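Cfl (Pectobacterium brasiliense, PDB 7A9J) acts as a coronafacic acid ligase of the AMP-binding enzyme family, probably activating carboxylic acids as acyl adenylates for amide formation. Local coordinates at residues R74-M79 and Q116-C121; G198-Q203 and K385-W390; E439-L444 and A451-F456; T483-L488 and S499-I504. The protein carries 1 engineered substitution. One frame throughout, in Å; residues are numbered along the deposited sequence.

Contact 1. Residues R74-M79 and Q116-C121; sequences RISIHM and QHSSSC
A Schellman motif at the C-terminal end of helix 108-117 meets the start of strand 74-78, with Arg74 and Ser76 lying against Ser118, Ser120 and Cys121. The turn, with Ser119 at positive phi, leads the chain into strand 122-125, the parallel neighbour of 74-78. Helix 108-117 is thus the crossover between strands 98-101 and 122-125, which flank 74-78. Cys121 N donates to Arg74 O at 2.9 Å, and the same oxygen has Ser120 CA at 3.4 Å. Parallel pairing then continues between Ser76 and the backbone of Ala122 and Ile124. The Arg74 side chain runs straight from CG to NE (chi2 -178°, chi3 179°), which carries the guanidinium past Ser120 to the last turn of the helix. There NH1 gives a 2.9 Å bond to Ser118 O; the oxygen lies near the guanidinium plane, while NH1 stands 46° out of the carbonyl plane, and Arg74 CD also lies 3.0 Å from Ser118 O. Trp390 takes up the guanidinium in a cation-pi contact. Deeper in, Ser76 OG and Ser120 OG are hydrogen-bonded at 2.7 Å, and Ser118 OG lies 2.6 Å from Ser120 OG, so the three hydroxyls form a buried row. Ser118 OG also has Leu114 O and Ile115 O of the preceding turn as hydrogen-bond partners, which its single proton must share, tying the row to the helix. The chemistry has two parts: buried hydroxyls of the strand and the turn lie within bonding distance of one another, with helix carbonyls as further partners, while a cation faces the carbonyl end of a helix, where it would probably be electrostatically favoured.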
loop_
_atom_site.group_PDB
_atom_site.type_symbol
_atom_site.label_atom_id
_atom_site.label_comp_id
_atom_site.label_asym_id
_atom_site.label_seq_id
_atom_site.Cartn_x
_atom_site.Cartn_y
_atom_site.Cartn_z
ATOM N N ARG A 74 -6.260 -24.613 -1.940
ATOM C CA ARG A 74 -5.513 -23.364 -2.074
ATOM C C ARG A 74 -5.193 -23.132 -3.545
ATOM O O ARG A 74 -4.687 -24.013 -4.227
ATOM C CB ARG A 74 -4.250 -23.391 -1.199
ATOM C CG ARG A 74 -4.685 -23.690 0.249
ATOM C CD ARG A 74 -3.552 -23.682 1.158
ATOM N NE ARG A 74 -3.922 -23.928 2.537
ATOM C CZ ARG A 74 -3.017 -24.000 3.513
ATOM N NH1 ARG A 74 -1.730 -23.853 3.210
ATOM N NH2 ARG A 74 -3.378 -24.238 4.773
ATOM N N ILE A 75 -5.488 -21.930 -4.024
ATOM C CA ILE A 75 -5.274 -21.559 -5.407
ATOM C C ILE A 75 -4.291 -20.398 -5.449
ATOM O O ILE A 75 -4.573 -19.328 -4.894
ATOM C CB ILE A 75 -6.584 -21.129 -6.074
ATOM C CG1 ILE A 75 -7.650 -22.193 -5.865
ATOM C CG2 ILE A 75 -6.319 -20.859 -7.579
ATOM C CD1 ILE A 75 -8.894 -21.886 -6.717
ATOM N N SER A 76 -3.143 -20.602 -6.107
ATOM C CA SER A 76 -2.194 -19.503 -6.331
ATOM C C SER A 76 -2.669 -18.671 -7.514
ATOM O O SER A 76 -3.070 -19.222 -8.536
ATOM C CB SER A 76 -0.797 -20.051 -6.607
ATOM O OG SER A 76 -0.223 -20.525 -5.415
ATOM N N ILE A 77 -2.641 -17.346 -7.370
ATOM C CA ILE A 77 -3.160 -16.439 -8.381
ATOM C C ILE A 77 -2.025 -15.514 -8.780
ATOM O O ILE A 77 -1.342 -14.933 -7.919
ATOM C CB ILE A 77 -4.362 -15.624 -7.860
ATOM C CG1 ILE A 77 -5.488 -16.570 -7.426
ATOM C CG2 ILE A 77 -4.894 -14.754 -8.989
ATOM C CD1 ILE A 77 -6.719 -15.847 -6.896
ATOM N N HIS A 78 -1.850 -15.344 -10.065
ATOM C CA HIS A 78 -0.579 -14.749 -10.491
ATOM C C HIS A 78 -0.880 -13.997 -11.792
ATOM O O HIS A 78 -0.677 -14.515 -12.877
ATOM C CB HIS A 78 0.464 -15.855 -10.653
ATOM C CG HIS A 78 1.857 -15.391 -10.987
ATOM N ND1 HIS A 78 2.640 -16.062 -11.917
ATOM C CD2 HIS A 78 2.660 -14.433 -10.443
ATOM C CE1 HIS A 78 3.833 -15.496 -11.975
ATOM N NE2 HIS A 78 3.889 -14.536 -11.065
ATOM N N MET A 79 -1.398 -12.765 -11.674
ATOM C CA MET A 79 -1.791 -12.036 -12.877
ATOM C C MET A 79 -1.830 -10.523 -12.646
ATOM O O MET A 79 -1.897 -10.033 -11.502
ATOM C CB MET A 79 -3.134 -12.537 -13.406
ATOM C CG MET A 79 -4.302 -12.286 -12.591
ATOM S SD MET A 79 -5.890 -12.892 -13.411
ATOM C CE MET A 79 -5.549 -14.625 -13.778
ATOM N N GLN A 116 4.745 -23.826 -3.669
ATOM C CA GLN A 116 5.054 -25.023 -2.902
ATOM C C GLN A 116 4.764 -24.810 -1.424
ATOM O O GLN A 116 4.093 -25.632 -0.789
ATOM C CB GLN A 116 6.517 -25.395 -3.115
ATOM C CG GLN A 116 6.801 -25.812 -4.542
ATOM C CD GLN A 116 8.193 -26.372 -4.683
ATOM O OE1 GLN A 116 9.186 -25.698 -4.389
ATOM N NE2 GLN A 116 8.278 -27.616 -5.114
ATOM N N HIS A 117 5.250 -23.699 -0.863
ATOM C CA HIS A 117 5.071 -23.441 0.564
ATOM C C HIS A 117 3.594 -23.359 0.931
ATOM O O HIS A 117 3.182 -23.880 1.975
ATOM C CB HIS A 117 5.791 -22.145 0.958
ATOM C CG HIS A 117 5.811 -21.877 2.440
ATOM N ND1 HIS A 117 4.814 -21.175 3.081
ATOM C CD2 HIS A 117 6.710 -22.202 3.399
ATOM C CE1 HIS A 117 5.103 -21.057 4.364
ATOM N NE2 HIS A 117 6.249 -21.678 4.586
ATOM N N SER A 118 2.791 -22.679 0.105
ATOM C CA SER A 118 1.369 -22.535 0.364
ATOM C C SER A 118 0.595 -23.846 0.193
ATOM O O SER A 118 -0.585 -23.887 0.552
ATOM C CB SER A 118 0.745 -21.484 -0.580
ATOM O OG SER A 118 0.698 -21.951 -1.933
ATOM N N SER A 119 1.220 -24.904 -0.342
ATOM C CA SER A 119 0.523 -26.158 -0.641
ATOM C C SER A 119 -0.654 -25.909 -1.581
ATOM O O SER A 119 -1.736 -26.471 -1.425
ATOM C CB SER A 119 0.058 -26.868 0.634
ATOM O OG SER A 119 1.180 -27.316 1.356
ATOM N N SER A 120 -0.453 -25.041 -2.558
ATOM C CA SER A 120 -1.509 -24.813 -3.526
ATOM C C SER A 120 -1.754 -26.058 -4.357
ATOM O O SER A 120 -0.820 -26.775 -4.730
ATOM C CB SER A 120 -1.174 -23.630 -4.434
ATOM O OG SER A 120 -1.206 -22.408 -3.692
ATOM N N CYS A 121 -3.018 -26.343 -4.650
ATOM C CA CYS A 121 -3.297 -27.400 -5.610
ATOM C C CYS A 121 -3.814 -26.877 -6.944
ATOM O O CYS A 121 -4.087 -27.679 -7.851
ATOM C CB CYS A 121 -4.275 -28.423 -5.021
ATOM S SG CYS A 121 -5.919 -27.769 -4.843
#

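Contact 2. Residues G198-Q203 and K385-W390; sequences GIVYSQ and KTIGIW
Antiparallel strand pairing joins Gly198 to Trp390 and Ile199 to Ile389 at the middle of a four-stranded sheet, with strands 183-188 and 395-397 on its outer sides. Strand 198-202 directly follows the glycine- and threonine-rich phosphate-binding loop of the family. Trp390 N donates to Gly198 O at 2.7 Å, and Ile389 CA adds a C-H contact of 3.3 Å to the same oxygen. Val200 N reaches Gly388 O at 3.0 Å, and Ile387 N bonds Val200 O at 2.8 Å, almost in line with the carbonyl. Gly388 has a positive phi of 157°, a conformation that glycine adopts readily. On one face Ile199 CD1 meets Ile389 CG1 at 3.7 Å in a non-hydrogen-bonded pair, while Ile199 CG2 touches Thr386 CG2. Val200 and Trp390 occupy the other face, where Val200 CG2 lies 3.8 Å from Trp390 CB. Beyond the ladder, Ile387 CD1 packs at 3.6 Å from Ser202 OG, the N-cap of the following helix. The Tyr201 side chain, whose hydroxyl bonds Gly340 O, comes within about 4 Å of the bound indenone acid. Backbone bonds thus set the register and side-chain contacts add packing on both faces, with Tyr201 linking this sheet to the ligand pocket.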
loop_
_atom_site.group_PDB
_atom_site.type_symbol
_atom_site.label_atom_id
_atom_site.label_comp_id
_atom_site.label_asym_id
_atom_site.label_seq_id
_atom_site.Cartn_x
_atom_site.Cartn_y
_atom_site.Cartn_z
ATOM N N GLY A 198 3.317 -16.442 5.583
ATOM C CA GLY A 198 1.994 -16.477 5.001
ATOM C C GLY A 198 0.966 -16.050 6.024
ATOM O O GLY A 198 0.630 -16.826 6.905
ATOM N N ILE A 199 0.456 -14.832 5.905
ATOM C CA ILE A 199 -0.508 -14.322 6.875
ATOM C C ILE A 199 -1.882 -14.833 6.477
ATOM O O ILE A 199 -2.336 -14.635 5.351
ATOM C CB ILE A 199 -0.494 -12.791 6.927
ATOM C CG1 ILE A 199 0.931 -12.284 7.220
ATOM C CG2 ILE A 199 -1.498 -12.298 7.938
ATOM C CD1 ILE A 199 1.512 -12.832 8.502
ATOM N N VAL A 200 -2.536 -15.519 7.397
ATOM C CA VAL A 200 -3.775 -16.221 7.086
ATOM C C VAL A 200 -4.934 -15.338 7.505
ATOM O O VAL A 200 -5.030 -14.942 8.669
ATOM C CB VAL A 200 -3.832 -17.586 7.785
ATOM C CG1 VAL A 200 -5.157 -18.312 7.418
ATOM C CG2 VAL A 200 -2.610 -18.411 7.339
ATOM N N TYR A 201 -5.818 -15.075 6.560
ATOM C CA TYR A 201 -7.084 -14.354 6.764
ATOM C C TYR A 201 -8.231 -15.347 6.736
ATOM O O TYR A 201 -8.289 -16.183 5.826
ATOM C CB TYR A 201 -7.354 -13.398 5.624
ATOM C CG TYR A 201 -6.586 -12.105 5.688
ATOM C CD1 TYR A 201 -5.211 -12.088 5.841
ATOM C CD2 TYR A 201 -7.264 -10.906 5.480
ATOM C CE1 TYR A 201 -4.516 -10.890 5.895
ATOM C CE2 TYR A 201 -6.579 -9.691 5.482
ATOM C CZ TYR A 201 -5.211 -9.697 5.648
ATOM O OH TYR A 201 -4.490 -8.500 5.633
ATOM N N SER A 202 -9.144 -15.244 7.709
ATOM C CA SER A 202 -10.438 -15.897 7.560
ATOM C C SER A 202 -11.398 -15.014 6.763
ATOM O O SER A 202 -11.086 -13.872 6.398
ATOM C CB SER A 202 -11.032 -16.224 8.929
ATOM O OG SER A 202 -11.371 -15.005 9.575
ATOM N N GLN A 203 -12.553 -15.613 6.410
ATOM C CA GLN A 203 -13.659 -14.818 5.890
ATOM C C GLN A 203 -13.923 -13.606 6.783
ATOM O O GLN A 203 -14.108 -12.484 6.277
ATOM C CB GLN A 203 -14.907 -15.697 5.719
ATOM C CG GLN A 203 -14.718 -16.809 4.667
ATOM C CD GLN A 203 -15.035 -16.335 3.241
ATOM O OE1 GLN A 203 -15.498 -15.223 3.039
ATOM N NE2 GLN A 203 -14.822 -17.225 2.247
ATOM N N LYS A 385 -8.660 -9.301 12.807
ATOM C CA LYS A 385 -7.748 -10.264 13.407
ATOM C C LYS A 385 -7.363 -11.325 12.396
ATOM O O LYS A 385 -8.202 -12.157 11.999
ATOM C CB LYS A 385 -8.396 -10.927 14.612
ATOM C CG LYS A 385 -9.039 -9.974 15.534
ATOM C CD LYS A 385 -8.028 -9.454 16.479
ATOM C CE LYS A 385 -8.735 -8.736 17.608
ATOM N NZ LYS A 385 -7.756 -7.717 18.020
ATOM N N THR A 386 -6.088 -11.345 12.024
ATOM C CA THR A 386 -5.574 -12.452 11.234
ATOM C C THR A 386 -5.517 -13.713 12.098
ATOM O O THR A 386 -5.444 -13.660 13.326
ATOM C CB THR A 386 -4.210 -12.101 10.653
ATOM O OG1 THR A 386 -3.317 -11.783 11.735
ATOM C CG2 THR A 386 -4.348 -10.866 9.750
ATOM N N ILE A 387 -5.564 -14.864 11.445
ATOM C CA ILE A 387 -5.711 -16.118 12.149
ATOM C C ILE A 387 -4.369 -16.611 12.652
ATOM O O ILE A 387 -4.300 -17.298 13.672
ATOM C CB ILE A 387 -6.343 -17.177 11.221
ATOM C CG1 ILE A 387 -7.663 -16.661 10.641
ATOM C CG2 ILE A 387 -6.479 -18.468 11.919
ATOM C CD1 ILE A 387 -8.551 -15.924 11.649
ATOM N N GLY A 388 -3.301 -16.315 11.935
ATOM C CA GLY A 388 -2.030 -16.934 12.238
ATOM C C GLY A 388 -1.133 -16.895 11.015
ATOM O O GLY A 388 -1.390 -16.191 10.044
ATOM N N ILE A 389 -0.039 -17.625 11.113
ATOM C CA ILE A 389 0.950 -17.649 10.051
ATOM C C ILE A 389 1.052 -19.061 9.533
ATOM O O ILE A 389 1.252 -20.012 10.310
ATOM C CB ILE A 389 2.327 -17.129 10.526
ATOM C CG1 ILE A 389 2.242 -15.625 10.844
ATOM C CG2 ILE A 389 3.382 -17.478 9.484
ATOM C CD1 ILE A 389 3.536 -15.053 11.448
ATOM N N TRP A 390 0.909 -19.202 8.223
ATOM C CA TRP A 390 1.060 -20.486 7.596
ATOM C C TRP A 390 2.548 -20.783 7.474
ATOM O O TRP A 390 3.283 -20.000 6.871
ATOM C CB TRP A 390 0.400 -20.463 6.217
ATOM C CG TRP A 390 0.646 -21.678 5.531
ATOM C CD1 TRP A 390 1.441 -21.854 4.440
ATOM C CD2 TRP A 390 0.137 -22.967 5.872
ATOM N NE1 TRP A 390 1.443 -23.155 4.068
ATOM C CE2 TRP A 390 0.657 -23.873 4.932
ATOM C CE3 TRP A 390 -0.706 -23.445 6.888
ATOM C CZ2 TRP A 390 0.350 -25.235 4.959
ATOM C CZ3 TRP A 390 -1.006 -24.801 6.919
ATOM C CH2 TRP A 390 -0.473 -25.682 5.963
#

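Contact 3. Residues E439-L444 and A451-F456; sequences EIENTL and AASVVF
A helix carboxylate bonded to a strand backbone amide sets this contact apart: Glu441 OE2 accepts from Val455 N at 2.9 Å in a nearly straight bond (175°). In the C-terminal domain of the AMP-binding enzymes, helix 437-445 lies against strand 450-460, an outermost strand of a mixed four-stranded sheet, and the two segments run nearly antiparallel. Val455 N meets the carboxylate on its anti side, 22° out of its plane. With CG placed beside the backbone N (chi1 -70°) and the chain extended beyond it, Glu441 runs along the flank of the strand, its CG 3.8 Å from Val455 CG2. The other oxygen, OE1, forms a salt bridge with Arg517, so both carboxylate oxygens are engaged and the group joins helix 437-445, the strand and helix 517-522.

Beside this polar link, Val455 provides the apolar surface. Its CG2 takes Ile440 CG2 at 3.7 Å and Leu444 CD1 at 3.8 Å, one helical turn apart, and both side chains cross the valine at about a right angle. Val455 CG1 meets the Ile440 tip, CD1, at 3.9 Å. Ser453 OG is bonded to Leu470 O of the neighbouring strand, and Leu444 CD1 presses close against that hydroxyl, 3.2 Å from Ser453 OG.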
loop_
_atom_site.group_PDB
_atom_site.type_symbol
_atom_site.label_atom_id
_atom_site.label_comp_id
_atom_site.label_asym_id
_atom_site.label_seq_id
_atom_site.Cartn_x
_atom_site.Cartn_y
_atom_site.Cartn_z
ATOM N N GLU A 439 11.285 15.429 12.552
ATOM C CA GLU A 439 10.753 16.697 13.038
ATOM C C GLU A 439 11.656 17.871 12.628
ATOM O O GLU A 439 11.165 18.941 12.231
ATOM C CB GLU A 439 10.603 16.624 14.571
ATOM C CG GLU A 439 10.139 17.900 15.260
ATOM C CD GLU A 439 10.608 18.013 16.732
ATOM O OE1 GLU A 439 10.695 16.988 17.448
ATOM O OE2 GLU A 439 10.909 19.144 17.181
ATOM N N ILE A 440 12.982 17.684 12.690
ATOM C CA ILE A 440 13.884 18.760 12.295
ATOM C C ILE A 440 13.787 19.017 10.801
ATOM O O ILE A 440 13.784 20.176 10.361
ATOM C CB ILE A 440 15.333 18.434 12.686
ATOM C CG1 ILE A 440 15.446 18.211 14.187
ATOM C CG2 ILE A 440 16.259 19.585 12.234
ATOM C CD1 ILE A 440 16.797 17.677 14.594
ATOM N N GLU A 441 13.762 17.939 10.003
ATOM C CA GLU A 441 13.607 18.059 8.550
ATOM C C GLU A 441 12.350 18.828 8.197
ATOM O O GLU A 441 12.366 19.687 7.304
ATOM C CB GLU A 441 13.560 16.663 7.906
ATOM C CG GLU A 441 14.891 15.901 7.935
ATOM C CD GLU A 441 14.725 14.385 7.843
ATOM O OE1 GLU A 441 13.630 13.877 7.416
ATOM O OE2 GLU A 441 15.708 13.691 8.132
ATOM N N ASN A 442 11.247 18.548 8.898
ATOM C CA ASN A 442 10.005 19.240 8.576
ATOM C C ASN A 442 10.133 20.738 8.796
ATOM O O ASN A 442 9.620 21.528 8.007
ATOM C CB ASN A 442 8.839 18.683 9.389
ATOM C CG ASN A 442 7.535 19.413 9.088
ATOM O OD1 ASN A 442 6.978 19.304 7.984
ATOM N ND2 ASN A 442 7.053 20.182 10.059
ATOM N N THR A 443 10.851 21.148 9.838
ATOM C CA THR A 443 11.069 22.569 10.076
ATOM C C THR A 443 11.940 23.181 8.985
ATOM O O THR A 443 11.639 24.259 8.469
ATOM C CB THR A 443 11.717 22.755 11.452
ATOM O OG1 THR A 443 10.804 22.289 12.450
ATOM C CG2 THR A 443 12.037 24.239 11.689
ATOM N N LEU A 444 13.038 22.503 8.643
ATOM C CA LEU A 444 14.007 23.044 7.692
ATOM C C LEU A 444 13.368 23.323 6.347
ATOM O O LEU A 444 13.530 24.409 5.777
ATOM C CB LEU A 444 15.170 22.061 7.527
ATOM C CG LEU A 444 16.151 22.017 8.694
ATOM C CD1 LEU A 444 17.055 20.816 8.552
ATOM C CD2 LEU A 444 16.963 23.314 8.789
ATOM N N ALA A 451 15.261 23.501 -0.414
ATOM C CA ALA A 451 14.454 22.602 -1.231
ATOM C C ALA A 451 14.219 21.271 -0.534
ATOM O O ALA A 451 13.133 20.697 -0.625
ATOM C CB ALA A 451 15.137 22.364 -2.576
ATOM N N ALA A 452 15.237 20.745 0.132
ATOM C CA ALA A 452 15.131 19.429 0.727
ATOM C C ALA A 452 16.203 19.340 1.792
ATOM O O ALA A 452 17.138 20.145 1.832
ATOM C CB ALA A 452 15.300 18.311 -0.301
ATOM N N SER A 453 16.051 18.357 2.658
ATOM C CA SER A 453 16.972 18.243 3.771
ATOM C C SER A 453 16.861 16.839 4.333
ATOM O O SER A 453 15.789 16.230 4.286
ATOM C CB SER A 453 16.653 19.290 4.844
ATOM O OG SER A 453 17.418 19.007 5.996
ATOM N N VAL A 454 17.976 16.315 4.838
ATOM C CA VAL A 454 17.985 15.067 5.590
ATOM C C VAL A 454 18.849 15.305 6.834
ATOM O O VAL A 454 19.954 15.860 6.725
ATOM C CB VAL A 454 18.558 13.889 4.774
ATOM C CG1 VAL A 454 18.621 12.638 5.626
ATOM C CG2 VAL A 454 17.698 13.580 3.535
ATOM N N VAL A 455 18.346 14.897 8.011
ATOM C CA VAL A 455 19.052 15.098 9.287
ATOM C C VAL A 455 19.452 13.735 9.846
ATOM O O VAL A 455 18.673 12.785 9.792
ATOM C CB VAL A 455 18.181 15.890 10.286
ATOM C CG1 VAL A 455 18.807 15.923 11.700
ATOM C CG2 VAL A 455 17.926 17.299 9.787
ATOM N N PHE A 456 20.687 13.623 10.353
ATOM C CA PHE A 456 21.164 12.369 10.919
ATOM C C PHE A 456 22.240 12.710 11.950
ATOM O O PHE A 456 22.601 13.872 12.137
ATOM C CB PHE A 456 21.777 11.435 9.870
ATOM C CG PHE A 456 22.907 12.073 9.034
ATOM C CD1 PHE A 456 22.611 12.780 7.882
ATOM C CD2 PHE A 456 24.282 11.926 9.396
ATOM C CE1 PHE A 456 23.601 13.362 7.116
ATOM C CE2 PHE A 456 25.307 12.496 8.581
ATOM C CZ PHE A 456 24.966 13.212 7.466
#

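Contact 4. Residues T483-L488 and S499-I504; sequences TIASYL and SEYIFI
Ile484 and Leu488, one turn apart on helix 481-491, border a hollow that takes the end of the Tyr501 side chain in a beta-alpha-beta crossover. The helix links strand 464-473 to strand 500-503, which are parallel neighbours, and it packs over the second of them with the two short axes 10.5 Å apart at closest approach and 131° between their directions. That separation is bridged by the long tyrosine, which projects from the sheet toward the helix, so its outer ring end and hydroxyl fit into the hollow bordered by Ile484, Ala485 and Leu488.

Ile484 lies over one face of the Tyr501 ring, with CB 4.1 Å above the plane and shifted toward the rim. Its CG2 branch makes the closer approach, 3.6 Å from Tyr501 CE1. The other branch leaves in a different direction: CG1 sits beside the backbone N (chi1 -54°) and the chain stays extended (chi2 -178°), which takes CD1 on to Phe503 CZ at 4.0 Å. One forked isoleucine therefore touches two aromatic side chains, set two residues apart on the strand, the tyrosine by its CG2 and the phenylalanine by its tip.

Leu488 borders the hollow at the ring edge, its CD1 near the ring plane. Leu444 of helix 437-445 touches both Ile484 and Leu488, so these two side chains are backed by a second helix. No hydrogen bond crosses between the segments, and they meet by van der Waals packing. The tightest meeting is a methyl against an oxygen, with Leu488 CD1 3.1 Å from Tyr501 OH.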
loop_
_atom_site.group_PDB
_atom_site.type_symbol
_atom_site.label_atom_id
_atom_site.label_comp_id
_atom_site.label_asym_id
_atom_site.label_seq_id
_atom_site.Cartn_x
_atom_site.Cartn_y
_atom_site.Cartn_z
ATOM N N THR A 483 21.629 32.017 8.156
ATOM C CA THR A 483 20.184 32.144 7.990
ATOM C C THR A 483 19.463 30.996 8.675
ATOM O O THR A 483 18.443 31.196 9.353
ATOM C CB THR A 483 19.823 32.169 6.502
ATOM O OG1 THR A 483 20.508 33.251 5.855
ATOM C CG2 THR A 483 18.305 32.324 6.306
ATOM N N ILE A 484 19.996 29.785 8.513
ATOM C CA ILE A 484 19.329 28.589 9.013
ATOM C C ILE A 484 19.400 28.539 10.530
ATOM O O ILE A 484 18.389 28.317 11.208
ATOM C CB ILE A 484 19.951 27.341 8.369
ATOM C CG1 ILE A 484 19.934 27.491 6.848
ATOM C CG2 ILE A 484 19.204 26.063 8.777
ATOM C CD1 ILE A 484 20.490 26.285 6.125
ATOM N N ALA A 485 20.593 28.763 11.092
ATOM C CA ALA A 485 20.711 28.711 12.542
ATOM C C ALA A 485 19.768 29.722 13.198
ATOM O O ALA A 485 19.052 29.388 14.150
ATOM C CB ALA A 485 22.171 28.934 12.960
ATOM N N SER A 486 19.710 30.950 12.677
ATOM C CA SER A 486 18.792 31.917 13.268
ATOM C C SER A 486 17.341 31.481 13.082
ATOM O O SER A 486 16.535 31.583 14.014
ATOM C CB SER A 486 19.032 33.313 12.681
ATOM O OG SER A 486 18.685 33.363 11.312
ATOM N N TYR A 487 17.001 30.958 11.904
ATOM C CA TYR A 487 15.648 30.453 11.663
ATOM C C TYR A 487 15.275 29.345 12.649
ATOM O O TYR A 487 14.139 29.302 13.143
ATOM C CB TYR A 487 15.542 29.963 10.211
ATOM C CG TYR A 487 14.294 29.178 9.875
ATOM C CD1 TYR A 487 13.089 29.813 9.601
ATOM C CD2 TYR A 487 14.330 27.794 9.815
ATOM C CE1 TYR A 487 11.942 29.070 9.282
ATOM C CE2 TYR A 487 13.211 27.055 9.503
ATOM C CZ TYR A 487 12.023 27.685 9.238
ATOM O OH TYR A 487 10.925 26.908 8.931
ATOM N N LEU A 488 16.217 28.442 12.952
ATOM C CA LEU A 488 15.922 27.372 13.901
ATOM C C LEU A 488 15.794 27.893 15.336
ATOM O O LEU A 488 15.008 27.349 16.118
ATOM C CB LEU A 488 16.990 26.281 13.812
ATOM C CG LEU A 488 17.006 25.467 12.517
ATOM C CD1 LEU A 488 18.089 24.421 12.582
ATOM C CD2 LEU A 488 15.696 24.774 12.300
ATOM N N SER A 499 24.391 20.601 14.626
ATOM C CA SER A 499 25.709 21.168 14.872
ATOM C C SER A 499 26.440 21.574 13.598
ATOM O O SER A 499 27.451 22.289 13.676
ATOM C CB SER A 499 26.549 20.148 15.630
ATOM O OG SER A 499 26.089 20.010 16.958
ATOM N N GLU A 500 25.953 21.170 12.433
ATOM C CA GLU A 500 26.696 21.318 11.197
ATOM C C GLU A 500 25.743 21.212 10.021
ATOM O O GLU A 500 24.767 20.470 10.074
ATOM C CB GLU A 500 27.746 20.236 11.111
ATOM C CG GLU A 500 28.606 20.256 9.910
ATOM C CD GLU A 500 29.728 19.253 10.093
ATOM O OE1 GLU A 500 30.518 19.409 11.050
ATOM O OE2 GLU A 500 29.776 18.280 9.330
ATOM N N TYR A 501 26.046 21.959 8.969
ATOM C CA TYR A 501 25.248 22.015 7.750
ATOM C C TYR A 501 26.118 21.571 6.579
ATOM O O TYR A 501 27.240 22.069 6.413
ATOM C CB TYR A 501 24.725 23.457 7.550
ATOM C CG TYR A 501 23.789 23.864 8.649
ATOM C CD1 TYR A 501 22.543 23.269 8.745
ATOM C CD2 TYR A 501 24.136 24.811 9.601
ATOM C CE1 TYR A 501 21.657 23.598 9.729
ATOM C CE2 TYR A 501 23.226 25.170 10.615
ATOM C CZ TYR A 501 21.988 24.533 10.662
ATOM O OH TYR A 501 21.049 24.798 11.630
ATOM N N ILE A 502 25.623 20.618 5.792
ATOM C CA ILE A 502 26.293 20.183 4.574
ATOM C C ILE A 502 25.409 20.591 3.405
ATOM O O ILE A 502 24.317 20.045 3.223
ATOM C CB ILE A 502 26.562 18.673 4.578
ATOM C CG1 ILE A 502 27.471 18.302 5.762
ATOM C CG2 ILE A 502 27.268 18.248 3.276
ATOM C CD1 ILE A 502 27.758 16.811 5.905
ATOM N N PHE A 503 25.854 21.568 2.626
ATOM C CA PHE A 503 25.082 22.026 1.479
ATOM C C PHE A 503 25.450 21.164 0.284
ATOM O O PHE A 503 26.627 21.077 -0.087
ATOM C CB PHE A 503 25.342 23.503 1.167
ATOM C CG PHE A 503 24.888 24.434 2.245
ATOM C CD1 PHE A 503 25.679 24.651 3.368
ATOM C CD2 PHE A 503 23.672 25.082 2.152
ATOM C CE1 PHE A 503 25.261 25.501 4.377
ATOM C CE2 PHE A 503 23.254 25.943 3.151
ATOM C CZ PHE A 503 24.052 26.152 4.267
ATOM N N ILE A 504 24.445 20.549 -0.328
ATOM C CA ILE A 504 24.621 19.739 -1.525
ATOM C C ILE A 504 23.381 19.947 -2.386
ATOM O O ILE A 504 22.261 19.960 -1.868
ATOM C CB ILE A 504 24.847 18.255 -1.163
ATOM C CG1 ILE A 504 25.368 17.475 -2.363
ATOM C CG2 ILE A 504 23.587 17.616 -0.626
ATOM C CD1 ILE A 504 25.736 16.047 -2.033
#

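All four contacts are largely buried; contact 2 lies nearest the chain's centre (about 18 Å, centre to centre) and contact 4 farthest (about 35 Å). Contacts 1 and 2 belong to the AMP-binding region and touch through Trp390, whose NE1 lies 2.8 Å from His117 O. Contacts 3 and 4 reach the same sheet of the C-terminal domain, and Thr443 O lies 2.8 Å from Tyr487 OH. The two pairs lie at least about 29 Å apart, nearest atoms, on opposite sides of the chain's centre. Backbone bonds dominate contact 2; contact 1 adds charge and hydroxyls, contact 3 pairs one carboxylate bond with aliphatic packing, and contact 4 is mainly apolar, with no hydrogen bond across it.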